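Local coordinates for ferritin (Ulva pertusa, PDB 3VNX), which probably oxidises ferrous iron and stores it as a ferric mineral inside a hollow shell of 24 subunits, at residues H37-A42 with A149-D154; Y58-S63 with P112-A117; L137-L142 with E168-V173; E46-E51 with H91-Y96; G71-A76 with L194-L199. All coordinates share one frame; numbering follows the deposited sequence.

How the interactions relate
From the N terminus, the chain first enters interaction 1, which joins the start of helix 38-66 to the end of helix 123-151, closing a long loop that holds helix 73-99. Within that loop lie interaction 4, linking helices 38-66 and 73-99, and interaction 2, laying the long connection before helix 123-151 on helix 38-66; these two cross each other along the chain. Interaction 5 opens at the start of helix 73-99, closes near the C terminus, and crosses interactions 1, 2 and 4. Interaction 3, between helices 123-151 and 155-201, falls inside the span of interaction 5 and crosses interaction 1. N138 ties interaction 3 to interaction 4, and H62 reaches A76 between interactions 2 and 5.

Interaction 1. Residues H37-A42 with A149-D154; sequences HIECEA and ADKHKD
The H37 imidazole lies over one face of the H152 ring in a face-to-face stack, with centroids 3.7 Å apart and planes 27° from parallel. H152 CE1 lies over the middle of the H37 ring, 3.1 Å from H37 NE2. On its opposite face H152 is covered, toward the rim, by CG of its own neighbour K151. The E39 carboxylate stands at the edge of the H152 ring, turned steeply to it, with E39 OE1 3.2 Å from H152 NE2. The other oxygen, E39 OE2, takes a salt-bridging hydrogen bond of 3.0 Å from K151 NZ, which arrives nearly in line with the C-O bond. With CG anti to the backbone N (chi1 -161°) and an extended chain, E39 reaches both partners. Deeper in, C40 SG packs 4.1 Å from A149 CA. A water accepts from H37 N and donates to D154 OD2, bridging the two chain segments. A Schellman motif at K153 ends helix 123-151, and D154 then caps L157 N and pairs with R100. The contact thus joins the start of helix 38-66 to the end of helix 123-151, while L157 of helix 155-201 packs against C40 and A149.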
# COMPACT_ATOMS: atom_id res chain seq x y z
N HIS A 37 -49.64 8.01 33.94
CA HIS A 37 -51.00 7.59 34.29
C HIS A 37 -51.29 6.13 33.98
O HIS A 37 -50.83 5.58 32.98
CB HIS A 37 -52.02 8.49 33.57
CG HIS A 37 -53.43 8.36 34.08
ND1 HIS A 37 -53.95 9.22 35.03
CD2 HIS A 37 -54.43 7.51 33.75
CE1 HIS A 37 -55.21 8.89 35.28
NE2 HIS A 37 -55.53 7.86 34.51
N ILE A 38 -52.09 5.51 34.85
CA ILE A 38 -52.40 4.09 34.67
C ILE A 38 -53.06 3.84 33.34
O ILE A 38 -52.82 2.82 32.69
CB ILE A 38 -53.31 3.56 35.78
CG1 ILE A 38 -54.61 4.37 35.84
CG2 ILE A 38 -52.55 3.56 37.12
CD1 ILE A 38 -55.60 3.85 36.85
N GLU A 39 -53.88 4.79 32.91
CA GLU A 39 -54.62 4.64 31.67
C GLU A 39 -53.63 4.63 30.49
O GLU A 39 -53.75 3.82 29.57
CB GLU A 39 -55.65 5.76 31.55
CG GLU A 39 -56.76 5.49 30.58
CD GLU A 39 -57.89 6.49 30.70
OE1 GLU A 39 -58.18 6.91 31.85
OE2 GLU A 39 -58.50 6.85 29.66
N CYS A 40 -52.65 5.52 30.54
CA CYS A 40 -51.56 5.51 29.57
C CYS A 40 -50.80 4.19 29.61
O CYS A 40 -50.62 3.55 28.57
CB CYS A 40 -50.61 6.68 29.82
SG CYS A 40 -51.38 8.29 29.54
N GLU A 41 -50.35 3.80 30.80
CA GLU A 41 -49.68 2.51 30.99
C GLU A 41 -50.46 1.37 30.36
O GLU A 41 -49.90 0.52 29.67
CB GLU A 41 -49.50 2.22 32.47
CG GLU A 41 -48.97 0.83 32.79
CD GLU A 41 -48.86 0.63 34.29
OE1 GLU A 41 -49.65 1.29 35.01
OE2 GLU A 41 -48.01 -0.17 34.75
N ALA A 42 -51.77 1.38 30.60
CA ALA A 42 -52.65 0.34 30.05
C ALA A 42 -52.84 0.45 28.53
O ALA A 42 -52.90 -0.57 27.83
CB ALA A 42 -54.02 0.34 30.78
N ALA A 149 -52.68 9.55 25.55
CA ALA A 149 -51.49 10.31 25.96
C ALA A 149 -51.78 11.80 26.06
O ALA A 149 -51.40 12.45 27.04
CB ALA A 149 -50.33 10.05 24.98
N ASP A 150 -52.44 12.35 25.04
CA ASP A 150 -52.80 13.76 25.01
C ASP A 150 -53.80 14.11 26.12
O ASP A 150 -53.64 15.11 26.83
CB ASP A 150 -53.39 14.16 23.65
CG ASP A 150 -53.57 15.67 23.50
OD1 ASP A 150 -52.88 16.44 24.21
OD2 ASP A 150 -54.41 16.10 22.68
N LYS A 151 -54.83 13.27 26.26
CA LYS A 151 -55.84 13.43 27.30
C LYS A 151 -55.18 13.71 28.66
O LYS A 151 -55.53 14.68 29.34
CB LYS A 151 -56.71 12.17 27.36
CG LYS A 151 -57.70 12.13 28.49
CD LYS A 151 -58.87 11.22 28.16
CE LYS A 151 -58.47 9.75 28.19
NZ LYS A 151 -59.60 8.85 27.77
N HIS A 152 -54.22 12.87 29.04
CA HIS A 152 -53.61 12.99 30.36
C HIS A 152 -52.39 13.93 30.36
O HIS A 152 -51.61 14.00 31.33
CB HIS A 152 -53.29 11.60 30.95
CG HIS A 152 -54.51 10.75 31.17
ND1 HIS A 152 -55.23 10.78 32.34
CD2 HIS A 152 -55.14 9.87 30.36
CE1 HIS A 152 -56.25 9.93 32.25
NE2 HIS A 152 -56.22 9.37 31.06
N LYS A 153 -52.24 14.66 29.25
CA LYS A 153 -51.23 15.71 29.17
C LYS A 153 -49.82 15.19 29.46
O LYS A 153 -49.05 15.81 30.19
CB LYS A 153 -51.59 16.85 30.12
CG LYS A 153 -52.34 17.99 29.44
CD LYS A 153 -53.46 17.48 28.54
CE LYS A 153 -53.74 18.44 27.38
NZ LYS A 153 -52.54 18.60 26.51
N ASP A 154 -49.50 14.03 28.90
CA ASP A 154 -48.17 13.46 29.06
C ASP A 154 -47.39 13.78 27.79
O ASP A 154 -47.38 12.99 26.84
CB ASP A 154 -48.30 11.96 29.25
CG ASP A 154 -47.00 11.30 29.69
OD1 ASP A 154 -45.89 11.85 29.44
OD2 ASP A 154 -47.10 10.22 30.28
O HOH W 1 -49.54 9.82 31.83

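Interaction 2. Residues Y58-S63 with P112-A117; sequences YHALHS and PEMEFA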
# COMPACT_ATOMS: atom_id res chain seq x y z
N TYR A 58 -48.86 -11.51 10.26
CA TYR A 58 -47.91 -11.41 9.17
C TYR A 58 -47.09 -12.68 9.01
O TYR A 58 -46.76 -13.08 7.89
CB TYR A 58 -47.00 -10.19 9.32
CG TYR A 58 -47.70 -8.92 8.86
CD1 TYR A 58 -48.75 -8.99 7.95
CD2 TYR A 58 -47.31 -7.67 9.33
CE1 TYR A 58 -49.40 -7.85 7.52
CE2 TYR A 58 -47.96 -6.52 8.90
CZ TYR A 58 -49.01 -6.61 7.99
OH TYR A 58 -49.69 -5.49 7.54
N HIS A 59 -46.79 -13.33 10.13
CA HIS A 59 -46.05 -14.57 10.09
C HIS A 59 -46.89 -15.66 9.42
O HIS A 59 -46.37 -16.50 8.67
CB HIS A 59 -45.60 -15.00 11.49
CG HIS A 59 -44.35 -15.81 11.48
ND1 HIS A 59 -43.68 -16.15 12.64
CD2 HIS A 59 -43.62 -16.32 10.46
CE1 HIS A 59 -42.60 -16.85 12.33
NE2 HIS A 59 -42.54 -16.97 11.02
N ALA A 60 -48.20 -15.64 9.67
CA ALA A 60 -49.09 -16.60 9.02
C ALA A 60 -49.12 -16.37 7.49
O ALA A 60 -49.08 -17.33 6.70
CB ALA A 60 -50.49 -16.55 9.62
N LEU A 61 -49.15 -15.10 7.09
CA LEU A 61 -49.15 -14.77 5.67
C LEU A 61 -47.89 -15.30 5.02
O LEU A 61 -47.92 -15.83 3.90
CB LEU A 61 -49.23 -13.26 5.50
CG LEU A 61 -50.67 -12.76 5.61
CD1 LEU A 61 -50.74 -11.25 5.85
CD2 LEU A 61 -51.44 -13.17 4.36
N HIS A 62 -46.79 -15.19 5.74
CA HIS A 62 -45.53 -15.70 5.25
C HIS A 62 -45.63 -17.19 4.93
O HIS A 62 -45.21 -17.66 3.86
CB HIS A 62 -44.42 -15.46 6.26
CG HIS A 62 -43.25 -16.36 6.07
ND1 HIS A 62 -42.30 -16.16 5.09
CD2 HIS A 62 -42.88 -17.50 6.72
CE1 HIS A 62 -41.40 -17.13 5.15
NE2 HIS A 62 -41.73 -17.95 6.13
N SER A 63 -46.18 -17.95 5.88
CA SER A 63 -46.26 -19.40 5.69
C SER A 63 -47.16 -19.74 4.52
O SER A 63 -46.95 -20.73 3.82
CB SER A 63 -46.73 -20.10 6.96
OG SER A 63 -45.65 -20.24 7.86
N PRO A 112 -54.20 -16.80 14.10
CA PRO A 112 -54.46 -16.00 12.89
C PRO A 112 -55.05 -16.87 11.80
O PRO A 112 -54.99 -18.10 11.90
CB PRO A 112 -53.06 -15.57 12.46
CG PRO A 112 -52.17 -16.69 12.93
CD PRO A 112 -52.78 -17.18 14.23
N GLU A 113 -55.66 -16.25 10.79
CA GLU A 113 -56.11 -16.95 9.59
C GLU A 113 -54.89 -17.51 8.85
O GLU A 113 -53.86 -16.85 8.78
CB GLU A 113 -56.89 -16.00 8.68
CG GLU A 113 -57.28 -16.60 7.34
CD GLU A 113 -58.22 -17.78 7.48
OE1 GLU A 113 -59.36 -17.56 7.96
OE2 GLU A 113 -57.83 -18.91 7.13
N MET A 114 -55.01 -18.71 8.29
CA MET A 114 -53.88 -19.31 7.58
C MET A 114 -54.10 -19.38 6.07
O MET A 114 -53.16 -19.63 5.30
CB MET A 114 -53.60 -20.73 8.11
CG MET A 114 -53.55 -20.83 9.64
SD MET A 114 -52.32 -19.78 10.46
CE MET A 114 -50.85 -20.19 9.54
N GLU A 115 -55.34 -19.17 5.65
CA GLU A 115 -55.72 -19.40 4.26
C GLU A 115 -56.00 -18.10 3.56
O GLU A 115 -56.73 -17.25 4.08
CB GLU A 115 -56.96 -20.29 4.21
CG GLU A 115 -56.75 -21.61 4.91
CD GLU A 115 -55.64 -22.40 4.26
OE1 GLU A 115 -55.01 -23.23 4.97
OE2 GLU A 115 -55.38 -22.18 3.05
N PHE A 116 -55.43 -17.93 2.37
CA PHE A 116 -55.54 -16.62 1.72
C PHE A 116 -55.83 -16.69 0.23
O PHE A 116 -55.72 -15.68 -0.48
CB PHE A 116 -54.32 -15.73 2.04
CG PHE A 116 -54.11 -15.52 3.50
CD1 PHE A 116 -53.23 -16.32 4.21
CD2 PHE A 116 -54.83 -14.55 4.19
CE1 PHE A 116 -53.04 -16.14 5.58
CE2 PHE A 116 -54.66 -14.36 5.55
CZ PHE A 116 -53.77 -15.16 6.25
N ALA A 117 -56.22 -17.88 -0.22
CA ALA A 117 -56.70 -18.04 -1.58
C ALA A 117 -57.91 -17.12 -1.78
O ALA A 117 -58.71 -16.90 -0.87
CB ALA A 117 -57.07 -19.50 -1.86
O HOH W 2 -50.61 -19.61 6.61
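L61 sets its CD2 methyl squarely over the F116 ring, 3.4 Å from the ring centroid and only 2° off the normal, so that all six ring carbons are almost equally near. This CH-pi contact is the tight, buried half, and Y126 and L130 of helix 123-151 also pack against F116. Beside it, A60 CB is hemmed in by P112 CG at 3.7 Å, E113 O at 3.5 Å and M114 CE at 3.7 Å. M114 gets its methyl there by bending at both chi2 and chi3. The outer side is wetter: a water donates to A60 O (2.7 Å) and to M114 O, joining helix and loop where they do not bond directly. E115, farther along the loop, pairs with R67. V104 of a neighbouring subunit packs on M114. The arrangement belongs to the ferritin four-helix bundle, in which a long connection runs along the bundle from its second helix to its third.

Interaction 3. Residues L137-L142 with E168-V173; sequences LNFQKL and EQVDAV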
# COMPACT_ATOMS: atom_id res chain seq x y z
N LEU A 137 -55.88 0.30 9.79
CA LEU A 137 -56.42 0.02 11.11
C LEU A 137 -55.40 0.43 12.17
O LEU A 137 -55.74 1.16 13.12
CB LEU A 137 -56.76 -1.46 11.25
CG LEU A 137 -57.90 -1.82 12.21
CD1 LEU A 137 -57.81 -3.27 12.66
CD2 LEU A 137 -57.96 -0.89 13.41
N ASN A 138 -54.16 -0.04 12.02
CA ASN A 138 -53.17 0.25 13.05
C ASN A 138 -52.83 1.74 13.14
O ASN A 138 -52.46 2.23 14.19
CB ASN A 138 -51.91 -0.58 12.89
CG ASN A 138 -51.11 -0.63 14.18
OD1 ASN A 138 -51.68 -0.43 15.25
ND2 ASN A 138 -49.81 -0.87 14.09
N PHE A 139 -52.95 2.45 12.02
CA PHE A 139 -52.76 3.89 12.01
C PHE A 139 -53.78 4.52 12.96
O PHE A 139 -53.44 5.39 13.78
CB PHE A 139 -52.93 4.41 10.59
CG PHE A 139 -52.69 5.89 10.44
CD1 PHE A 139 -51.93 6.58 11.37
CD2 PHE A 139 -53.22 6.58 9.36
CE1 PHE A 139 -51.71 7.95 11.23
CE2 PHE A 139 -53.01 7.92 9.20
CZ PHE A 139 -52.25 8.62 10.15
N GLN A 140 -55.02 4.07 12.87
CA GLN A 140 -56.04 4.60 13.76
C GLN A 140 -55.78 4.18 15.21
O GLN A 140 -55.90 5.00 16.13
CB GLN A 140 -57.43 4.19 13.28
CG GLN A 140 -57.85 4.94 12.03
CD GLN A 140 -58.77 4.14 11.12
OE1 GLN A 140 -59.80 4.65 10.68
NE2 GLN A 140 -58.40 2.89 10.83
N LYS A 141 -55.42 2.91 15.41
CA LYS A 141 -55.05 2.47 16.76
C LYS A 141 -53.96 3.40 17.30
O LYS A 141 -54.05 3.88 18.43
CB LYS A 141 -54.56 1.02 16.77
CG LYS A 141 -55.64 -0.00 16.51
CD LYS A 141 -56.76 0.08 17.55
CE LYS A 141 -57.85 -0.99 17.32
NZ LYS A 141 -58.65 -1.27 18.56
N LEU A 142 -52.94 3.67 16.48
CA LEU A 142 -51.87 4.54 16.94
C LEU A 142 -52.43 5.92 17.27
O LEU A 142 -52.08 6.50 18.29
CB LEU A 142 -50.72 4.62 15.93
CG LEU A 142 -49.80 3.40 15.98
CD1 LEU A 142 -48.82 3.35 14.80
CD2 LEU A 142 -49.06 3.34 17.31
N GLU A 168 -44.01 6.71 11.47
CA GLU A 168 -43.62 5.59 10.63
C GLU A 168 -44.85 4.93 9.97
O GLU A 168 -44.77 4.48 8.82
CB GLU A 168 -42.85 4.55 11.45
CG GLU A 168 -41.43 4.98 11.83
CD GLU A 168 -40.85 4.15 12.99
OE1 GLU A 168 -40.38 4.76 13.98
OE2 GLU A 168 -40.88 2.90 12.91
N GLN A 169 -45.96 4.88 10.69
CA GLN A 169 -47.15 4.20 10.20
C GLN A 169 -47.69 4.92 8.97
O GLN A 169 -48.19 4.29 8.03
CB GLN A 169 -48.20 4.07 11.31
CG GLN A 169 -49.43 3.27 10.91
CD GLN A 169 -49.11 1.83 10.53
OE1 GLN A 169 -48.69 1.03 11.37
NE2 GLN A 169 -49.35 1.48 9.27
N VAL A 170 -47.53 6.24 8.95
CA VAL A 170 -47.88 7.02 7.76
C VAL A 170 -47.13 6.49 6.52
O VAL A 170 -47.75 6.15 5.51
CB VAL A 170 -47.58 8.52 7.97
CG1 VAL A 170 -47.81 9.30 6.67
CG2 VAL A 170 -48.44 9.07 9.10
N ASP A 171 -45.81 6.41 6.61
CA ASP A 171 -45.01 5.86 5.52
C ASP A 171 -45.48 4.45 5.17
O ASP A 171 -45.67 4.11 4.01
CB ASP A 171 -43.54 5.80 5.92
CG ASP A 171 -42.96 7.17 6.26
OD1 ASP A 171 -43.34 8.15 5.59
OD2 ASP A 171 -42.12 7.24 7.18
N ALA A 172 -45.66 3.62 6.20
CA ALA A 172 -46.10 2.25 5.96
C ALA A 172 -47.40 2.18 5.15
O ALA A 172 -47.49 1.42 4.17
CB ALA A 172 -46.22 1.48 7.28
N VAL A 173 -48.41 2.98 5.55
CA VAL A 173 -49.67 2.97 4.83
C VAL A 173 -49.52 3.32 3.35
O VAL A 173 -50.05 2.62 2.49
CB VAL A 173 -50.72 3.90 5.45
CG1 VAL A 173 -51.88 4.11 4.47
CG2 VAL A 173 -51.21 3.35 6.79
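Q169 leaves its helix with CB against L142 CD1, 3.6 Å away. Its CG, anti to the backbone N (chi1 -176°), presses on the F139 backbone and side chain, 3.6 Å from F139 CA and 3.7 Å from F139 CB. A bend at chi2 (61°) then turns the amide toward N138: CD passes 4.2 Å from F139 N, and OE1 ends 3.5 Å from N138 ND2 without hydrogen bonding to it, the two amide planes being 64° apart. The stronger polar partner of Q169 is E135, which accepts from NE2. N138 likewise is held from elsewhere, its OD1 by Q47 NE2 and its ND2 by E51 OE1 of helix 38-66. On the other flank the F139 ring meets V170, with CZ 4.0 Å from V170 CG2, and F139 CB lies near V173 CG2; V34 of a neighbouring subunit packs on F139 as well. The helices run antiparallel, their segment axes 9.7 Å apart. Apolar contacts therefore do the joining here, while the side chain of N138, one of two buried amides, lies about 3 Å from a calcium ion, consistent with a polar lining next to the diiron ferroxidase site known from related ferritins.

Interaction 4. Residues E46-E51 with H91-Y96; sequences EQINIE and HMLMDY
This is an antiparallel helix pair within the ferritin four-helix bundle, where I48 of helix 38-66 meshes with L93 and M94 of helix 73-99 in a buried contact made through carbon atoms. The two segment axes come within 9.1 Å and their directions differ by 162°. I48 and L93 lie alongside one another, pointing opposite ways, and I48 CG1 comes 3.4 Å from L93 CB. Placed anti to the carbonyl carbon (chi1 -76°), CG1 carries CD1 on toward M94, whose CG it meets at 3.6 Å, the two side chains roughly perpendicular. L93 in turn puts one methyl, CD1, between two successive turns of the partner helix, 3.7 Å from Q47 CG and 3.8 Å from E51 CG. L165 of helix 155-201 packs on L93 from the bundle interior, and on the outside S63 of a neighbouring subunit touches M94. The E51 side chain, whose aliphatic stem L93 thus covers, lies about 3 Å from a bound calcium ion. The Q47 amide also bonds the E51 carboxylate: Q47 NE2 donates to E51 OE1 at 2.8 Å through a bent bond (138°), within its own amide plane but from above the carboxylate plane.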
# COMPACT_ATOMS: atom_id res chain seq x y z
N GLU A 46 -52.00 -2.30 25.59
CA GLU A 46 -52.96 -2.61 24.55
C GLU A 46 -52.26 -2.56 23.18
O GLU A 46 -52.36 -3.50 22.38
CB GLU A 46 -54.15 -1.65 24.64
CG GLU A 46 -55.16 -1.82 23.54
OE1 GLU A 46 -55.69 -3.88 24.60
OE2 GLU A 46 -56.48 -3.54 22.56
N GLN A 47 -51.54 -1.48 22.92
CA GLN A 47 -50.89 -1.28 21.64
C GLN A 47 -49.73 -2.28 21.46
O GLN A 47 -49.50 -2.80 20.36
CB GLN A 47 -50.42 0.19 21.51
CG GLN A 47 -49.82 0.56 20.15
CD GLN A 47 -50.77 0.30 18.99
OE1 GLN A 47 -51.98 0.48 19.10
NE2 GLN A 47 -50.20 -0.12 17.86
N ILE A 48 -49.05 -2.62 22.54
CA ILE A 48 -48.12 -3.74 22.47
C ILE A 48 -48.83 -4.97 21.90
O ILE A 48 -48.35 -5.60 20.94
CB ILE A 48 -47.48 -4.07 23.83
CG1 ILE A 48 -46.41 -3.04 24.17
CG2 ILE A 48 -46.86 -5.45 23.80
CD1 ILE A 48 -46.17 -2.86 25.64
N ASN A 49 -49.98 -5.31 22.48
CA ASN A 49 -50.70 -6.50 22.05
C ASN A 49 -51.14 -6.41 20.59
O ASN A 49 -51.20 -7.42 19.89
CB ASN A 49 -51.92 -6.78 22.95
CG ASN A 49 -52.73 -7.99 22.49
OD1 ASN A 49 -53.88 -7.86 22.06
ND2 ASN A 49 -52.13 -9.18 22.58
N ILE A 50 -51.44 -5.20 20.14
CA ILE A 50 -51.88 -4.99 18.76
C ILE A 50 -50.74 -5.24 17.76
O ILE A 50 -50.94 -5.86 16.71
CB ILE A 50 -52.48 -3.58 18.59
CG1 ILE A 50 -53.70 -3.43 19.50
CG2 ILE A 50 -52.83 -3.30 17.13
CD1 ILE A 50 -54.49 -2.17 19.28
N GLU A 51 -49.54 -4.77 18.10
CA GLU A 51 -48.37 -4.96 17.24
C GLU A 51 -48.01 -6.42 17.28
O GLU A 51 -47.76 -7.06 16.23
CB GLU A 51 -47.17 -4.12 17.71
CG GLU A 51 -47.41 -2.61 17.80
CD GLU A 51 -47.47 -1.89 16.44
OE1 GLU A 51 -47.83 -0.69 16.43
OE2 GLU A 51 -47.16 -2.49 15.38
N HIS A 91 -41.73 -4.57 20.87
CA HIS A 91 -40.55 -4.45 21.73
C HIS A 91 -40.20 -3.00 22.13
O HIS A 91 -39.79 -2.75 23.28
CB HIS A 91 -39.34 -5.12 21.08
CG HIS A 91 -38.14 -5.19 21.97
ND1 HIS A 91 -38.05 -6.06 23.04
CD2 HIS A 91 -36.98 -4.48 21.97
CE1 HIS A 91 -36.89 -5.90 23.65
NE2 HIS A 91 -36.22 -4.95 23.02
N MET A 92 -40.33 -2.06 21.19
CA MET A 92 -40.04 -0.65 21.46
C MET A 92 -41.07 -0.09 22.44
O MET A 92 -40.76 0.75 23.32
CB MET A 92 -40.04 0.17 20.15
CG MET A 92 -38.94 -0.20 19.13
SD MET A 92 -39.37 0.05 17.38
CE MET A 92 -39.30 1.84 17.20
N LEU A 93 -42.32 -0.54 22.30
CA LEU A 93 -43.37 -0.08 23.19
C LEU A 93 -43.09 -0.61 24.59
O LEU A 93 -43.21 0.12 25.56
CB LEU A 93 -44.75 -0.52 22.70
CG LEU A 93 -45.20 0.25 21.45
CD1 LEU A 93 -46.32 -0.49 20.74
CD2 LEU A 93 -45.63 1.66 21.85
N MET A 94 -42.68 -1.87 24.68
CA MET A 94 -42.35 -2.47 25.96
C MET A 94 -41.19 -1.73 26.60
O MET A 94 -41.19 -1.43 27.80
CB MET A 94 -42.03 -3.96 25.78
CG MET A 94 -43.18 -4.72 25.13
SD MET A 94 -42.77 -6.35 24.49
CE MET A 94 -42.26 -7.19 26.01
N ASP A 95 -40.21 -1.40 25.77
CA ASP A 95 -39.06 -0.64 26.23
C ASP A 95 -39.49 0.72 26.82
O ASP A 95 -39.04 1.11 27.90
CB ASP A 95 -38.09 -0.44 25.07
CG ASP A 95 -36.96 0.51 25.42
OD1 ASP A 95 -36.16 0.20 26.33
OD2 ASP A 95 -36.86 1.58 24.77
N TYR A 96 -40.36 1.43 26.13
CA TYR A 96 -40.83 2.69 26.68
C TYR A 96 -41.58 2.47 27.99
O TYR A 96 -41.43 3.25 28.94
CB TYR A 96 -41.71 3.48 25.69
CG TYR A 96 -41.85 4.93 26.08
CD1 TYR A 96 -40.80 5.83 25.86
CD2 TYR A 96 -43.01 5.41 26.71
CE1 TYR A 96 -40.89 7.17 26.24
CE2 TYR A 96 -43.12 6.77 27.10
CZ TYR A 96 -42.05 7.64 26.85
OH TYR A 96 -42.12 8.96 27.21

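Interaction 5. Residues G71-A76 with L194-L199; sequences GLPGFA and LLDQEL
The D196 carboxylate reaches across to the first turn of helix 73-99, where D196 OD1 accepts from F75 N at 2.8 Å with an N-H...O angle of 154°. The donor comes on the anti side of OD1, well out of the carboxylate plane. The other oxygen, D196 OD2, takes a weak hydrogen bond from G74 N at 3.4 Å; G74 N also lies 2.8 Å from D196 OD1. With CG anti to its backbone N (chi1 176°), D196 extends its carboxylate to these amides. The backbones are close as well: G74 CA makes an almost straight CA-H...O contact of 3.3 Å with D196 O, with no side chain of G74 to come between them. Around this polar centre the packing closes in. The F75 ring lies nearly coplanar with the carboxylate, its CD2 edge 3.1 Å from D196 OD1, while L199 CD2 sits over the middle of one ring face, 3.4 Å from the centroid, as a CH-pi contact. L72 CD2 covers the stem of D196, 3.5 Å from its CB. Farther out, A124 and M128 of helix 123-151 pack on F75, and L194 meets L194 of a neighbouring subunit. A buried acid whose oxygens face the amides that open a helix would probably be stabilised as an anion by the positive helix end, and in return it fixes the start of helix 73-99 to the C-terminal end of helix 155-201.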
# COMPACT_ATOMS: atom_id res chain seq x y z
N GLY A 71 -45.90 -20.76 -4.39
CA GLY A 71 -44.71 -20.40 -5.14
C GLY A 71 -44.52 -18.90 -5.29
O GLY A 71 -44.33 -18.40 -6.39
N LEU A 72 -44.58 -18.17 -4.17
CA LEU A 72 -44.38 -16.72 -4.17
C LEU A 72 -43.44 -16.33 -3.03
O LEU A 72 -43.84 -15.64 -2.08
CB LEU A 72 -45.72 -15.98 -4.04
CG LEU A 72 -46.59 -15.92 -5.30
CD1 LEU A 72 -47.94 -15.24 -5.00
CD2 LEU A 72 -45.84 -15.23 -6.44
N PRO A 73 -42.18 -16.79 -3.11
CA PRO A 73 -41.19 -16.68 -2.03
C PRO A 73 -40.78 -15.22 -1.75
O PRO A 73 -40.35 -14.94 -0.62
CB PRO A 73 -40.00 -17.53 -2.53
CG PRO A 73 -40.17 -17.60 -4.04
CD PRO A 73 -41.64 -17.46 -4.32
N GLY A 74 -40.92 -14.33 -2.73
CA GLY A 74 -40.76 -12.91 -2.51
C GLY A 74 -41.81 -12.36 -1.55
O GLY A 74 -41.50 -11.63 -0.61
N PHE A 75 -43.08 -12.71 -1.78
CA PHE A 75 -44.15 -12.30 -0.87
C PHE A 75 -43.86 -12.92 0.50
O PHE A 75 -44.04 -12.27 1.55
CB PHE A 75 -45.52 -12.75 -1.40
CG PHE A 75 -46.09 -11.86 -2.50
CD1 PHE A 75 -47.06 -10.91 -2.20
CD2 PHE A 75 -45.65 -11.97 -3.80
CE1 PHE A 75 -47.57 -10.10 -3.19
CE2 PHE A 75 -46.15 -11.16 -4.79
CZ PHE A 75 -47.11 -10.22 -4.49
N ALA A 76 -43.40 -14.17 0.49
CA ALA A 76 -43.09 -14.85 1.74
C ALA A 76 -42.01 -14.09 2.53
O ALA A 76 -42.13 -13.90 3.74
CB ALA A 76 -42.68 -16.30 1.50
N LEU A 194 -43.78 -10.82 -11.33
CA LEU A 194 -42.87 -9.69 -11.38
C LEU A 194 -42.82 -8.99 -10.04
O LEU A 194 -41.73 -8.68 -9.54
CB LEU A 194 -43.29 -8.69 -12.46
CG LEU A 194 -43.04 -9.17 -13.89
CD1 LEU A 194 -43.50 -8.14 -14.88
CD2 LEU A 194 -41.55 -9.52 -14.12
N LEU A 195 -43.99 -8.74 -9.45
CA LEU A 195 -44.06 -8.07 -8.16
C LEU A 195 -43.48 -8.95 -7.05
O LEU A 195 -42.87 -8.44 -6.12
CB LEU A 195 -45.50 -7.67 -7.84
CG LEU A 195 -45.65 -6.15 -7.74
CD1 LEU A 195 -47.04 -5.70 -8.15
CD2 LEU A 195 -45.31 -5.67 -6.34
N ASP A 196 -43.68 -10.26 -7.16
CA ASP A 196 -43.05 -11.17 -6.23
C ASP A 196 -41.52 -11.05 -6.33
O ASP A 196 -40.82 -11.12 -5.32
CB ASP A 196 -43.47 -12.62 -6.48
CG ASP A 196 -42.74 -13.60 -5.56
OD1 ASP A 196 -43.15 -13.74 -4.39
OD2 ASP A 196 -41.74 -14.21 -6.00
N GLN A 197 -41.01 -10.86 -7.53
CA GLN A 197 -39.56 -10.67 -7.70
C GLN A 197 -39.10 -9.39 -7.03
O GLN A 197 -38.06 -9.37 -6.37
CB GLN A 197 -39.17 -10.64 -9.17
CG GLN A 197 -39.56 -11.88 -9.92
CD GLN A 197 -38.39 -12.54 -10.60
OE1 GLN A 197 -37.98 -13.64 -10.23
NE2 GLN A 197 -37.84 -11.86 -11.61
N GLU A 198 -39.87 -8.32 -7.20
CA GLU A 198 -39.56 -7.03 -6.61
C GLU A 198 -39.58 -7.13 -5.07
O GLU A 198 -38.64 -6.72 -4.38
CB GLU A 198 -40.57 -5.98 -7.10
CG GLU A 198 -40.10 -4.52 -7.04
CD GLU A 198 -41.25 -3.50 -7.05
OE1 GLU A 198 -41.32 -2.69 -6.10
OE2 GLU A 198 -42.07 -3.50 -8.00
N LEU A 199 -40.67 -7.69 -4.54
CA LEU A 199 -40.85 -7.86 -3.10
C LEU A 199 -39.71 -8.66 -2.46
O LEU A 199 -39.45 -8.55 -1.26
CB LEU A 199 -42.18 -8.57 -2.85
CG LEU A 199 -43.32 -7.70 -2.31
CD1 LEU A 199 -43.36 -6.36 -3.03
CD2 LEU A 199 -44.65 -8.42 -2.45